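Local coordinates for glutathione s-transferase protein (Ralstonia solanacearum, PDB 3TOU) that binds glutathione and probably acts as a glutathione transferase, joining the tripeptide's thiol to electrophilic substrates, at residues A[11-16]-A[102-107]. Sequence-based numbering, arbitrary orientation.
Sequences SPYTRK and LLDAAV. With GSH (glutathione), chain C.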
# COMPACT_ATOMS: atom_id res chain seq x y z
N SER A 11 -15.12 -3.45 0.44
CA SER A 11 -13.69 -3.11 0.36
C SER A 11 -13.32 -2.02 1.37
O SER A 11 -13.86 -0.91 1.32
CB SER A 11 -13.34 -2.64 -1.05
OG SER A 11 -12.04 -2.06 -1.09
N PRO A 12 -12.42 -2.34 2.31
CA PRO A 12 -12.06 -1.34 3.31
C PRO A 12 -11.11 -0.28 2.77
O PRO A 12 -11.12 0.85 3.26
CB PRO A 12 -11.42 -2.18 4.43
CG PRO A 12 -10.80 -3.37 3.69
CD PRO A 12 -11.76 -3.64 2.54
N TYR A 13 -10.31 -0.62 1.75
CA TYR A 13 -9.48 0.40 1.09
C TYR A 13 -10.37 1.40 0.35
O TYR A 13 -10.09 2.61 0.35
CB TYR A 13 -8.50 -0.22 0.10
CG TYR A 13 -7.69 -1.37 0.65
CD1 TYR A 13 -6.54 -1.15 1.42
CD2 TYR A 13 -8.07 -2.68 0.37
CE1 TYR A 13 -5.80 -2.24 1.91
CE2 TYR A 13 -7.34 -3.76 0.85
CZ TYR A 13 -6.21 -3.53 1.61
OH TYR A 13 -5.50 -4.64 2.06
N THR A 14 -11.43 0.89 -0.26
CA THR A 14 -12.43 1.75 -0.91
C THR A 14 -13.13 2.61 0.13
O THR A 14 -13.32 3.80 -0.09
CB THR A 14 -13.46 0.92 -1.72
OG1 THR A 14 -12.77 0.21 -2.76
CG2 THR A 14 -14.53 1.83 -2.37
N ARG A 15 -13.49 2.00 1.26
CA ARG A 15 -14.14 2.77 2.32
C ARG A 15 -13.28 3.93 2.76
O ARG A 15 -13.79 5.04 2.92
CB ARG A 15 -14.51 1.91 3.52
CG ARG A 15 -15.44 2.68 4.44
CD ARG A 15 -15.64 2.00 5.76
NE ARG A 15 -16.72 2.67 6.48
CZ ARG A 15 -17.25 2.20 7.61
NH1 ARG A 15 -16.76 1.09 8.13
NH2 ARG A 15 -18.25 2.83 8.20
N LYS A 16 -11.98 3.70 2.93
CA LYS A 16 -11.08 4.80 3.33
C LYS A 16 -11.21 5.99 2.39
O LYS A 16 -11.36 7.14 2.83
CB LYS A 16 -9.62 4.31 3.39
CG LYS A 16 -8.62 5.39 3.84
CD LYS A 16 -7.20 4.80 3.94
CE LYS A 16 -6.71 4.28 2.59
NZ LYS A 16 -5.25 3.93 2.54
N LEU A 102 -2.86 -3.69 8.62
CA LEU A 102 -3.86 -4.52 9.32
C LEU A 102 -4.87 -5.00 8.27
O LEU A 102 -5.21 -6.19 8.23
CB LEU A 102 -4.54 -3.73 10.45
CG LEU A 102 -5.47 -4.50 11.41
CD1 LEU A 102 -5.67 -3.69 12.68
CD2 LEU A 102 -6.83 -4.87 10.82
N LEU A 103 -5.33 -4.08 7.42
CA LEU A 103 -6.23 -4.44 6.32
C LEU A 103 -5.62 -5.48 5.39
O LEU A 103 -6.32 -6.42 5.02
CB LEU A 103 -6.67 -3.22 5.50
CG LEU A 103 -7.55 -2.21 6.21
CD1 LEU A 103 -7.89 -1.11 5.20
CD2 LEU A 103 -8.82 -2.92 6.75
N ASP A 104 -4.34 -5.33 5.03
CA ASP A 104 -3.66 -6.31 4.16
C ASP A 104 -3.75 -7.71 4.76
O ASP A 104 -4.05 -8.68 4.06
CB ASP A 104 -2.17 -5.95 3.93
CG ASP A 104 -1.97 -4.68 3.08
OD1 ASP A 104 -2.89 -4.25 2.34
OD2 ASP A 104 -0.85 -4.13 3.14
N ALA A 105 -3.51 -7.82 6.06
CA ALA A 105 -3.59 -9.11 6.75
C ALA A 105 -5.02 -9.64 6.81
O ALA A 105 -5.24 -10.81 6.50
CB ALA A 105 -2.99 -9.03 8.14
N ALA A 106 -5.98 -8.79 7.18
CA ALA A 106 -7.38 -9.24 7.25
C ALA A 106 -7.93 -9.64 5.88
O ALA A 106 -8.65 -10.65 5.74
CB ALA A 106 -8.26 -8.18 7.89
N VAL A 107 -7.59 -8.86 4.86
CA VAL A 107 -7.98 -9.16 3.48
C VAL A 107 -7.31 -10.44 2.98
O VAL A 107 -7.96 -11.24 2.29
CB VAL A 107 -7.73 -7.96 2.50
CG1 VAL A 107 -7.81 -8.39 1.04
CG2 VAL A 107 -8.72 -6.84 2.79
N1 GSH C . -2.90 -1.35 -2.18
CA1 GSH C . -4.34 -1.31 -2.50
C1 GSH C . -5.00 -0.07 -1.93
O11 GSH C . -5.96 0.45 -2.55
O12 GSH C . -4.59 0.46 -0.87
CB1 GSH C . -5.06 -2.58 -2.03
CG1 GSH C . -6.40 -2.73 -2.78
CD1 GSH C . -6.98 -4.12 -2.69
OE1 GSH C . -6.16 -5.23 -2.41
N2 GSH C . -8.29 -4.24 -2.91
CA2 GSH C . -8.93 -5.54 -3.04
C2 GSH C . -8.80 -6.02 -4.45
O2 GSH C . -9.31 -5.14 -5.38
CB2 GSH C . -10.44 -5.45 -2.78
SG2 GSH C . -10.74 -5.03 -1.05
N3 GSH C . -8.24 -7.20 -4.75
CA3 GSH C . -8.42 -7.81 -6.06
C3 GSH C . -7.20 -8.51 -6.57
O31 GSH C . -7.22 -9.17 -7.64
O32 GSH C . -6.14 -8.47 -5.94
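Pro-12 and Leu-103 form the apolar centre of this contact. Both branches of Leu-103 lie against the proline ring, with CD2 3.6 Å from CB of Pro-12. Val-107, one turn further along its helix, reaches CG of Pro-12 with CG2 at 4.1 Å. Next comes the Tyr-13 ring. Leu-103 CB approaches its CE1 at 3.8 Å, and Val-107 CG2 approaches its CE2 at 3.9 Å; both meet the ring obliquely. With CG anti to its own carbonyl carbon (chi1 -50°), Tyr-13 sends its ring across to the other helix. Glutathione covers one face, with CB1 3.7 Å above the ring centre. At the polar edge the phenol OH of Tyr-13 donates a 2.7 Å hydrogen bond to OD1 of Asp-104, which accepts it with its anti lone pair, on the side away from OD2. This bond probably helps fix the ring against the ligand. The glutathione sulfur SG2 lies 3.2 Å from OG of Ser-11, the N-cap residue, consistent with a role in holding the thiol, as in serine-type glutathione transferases. Helix 12-23 follows strand 4-7 in the thioredoxin-like N-terminal domain, and helix 86-114 belongs to the all-helical C-terminal domain. The axes of helix 12-16 and helix 102-107 run roughly antiparallel, at 148°. Tyr-168 of helix 157-172 packs on Pro-12 and Leu-103, while Ser-65, starting helix 65-74, touches Tyr-13.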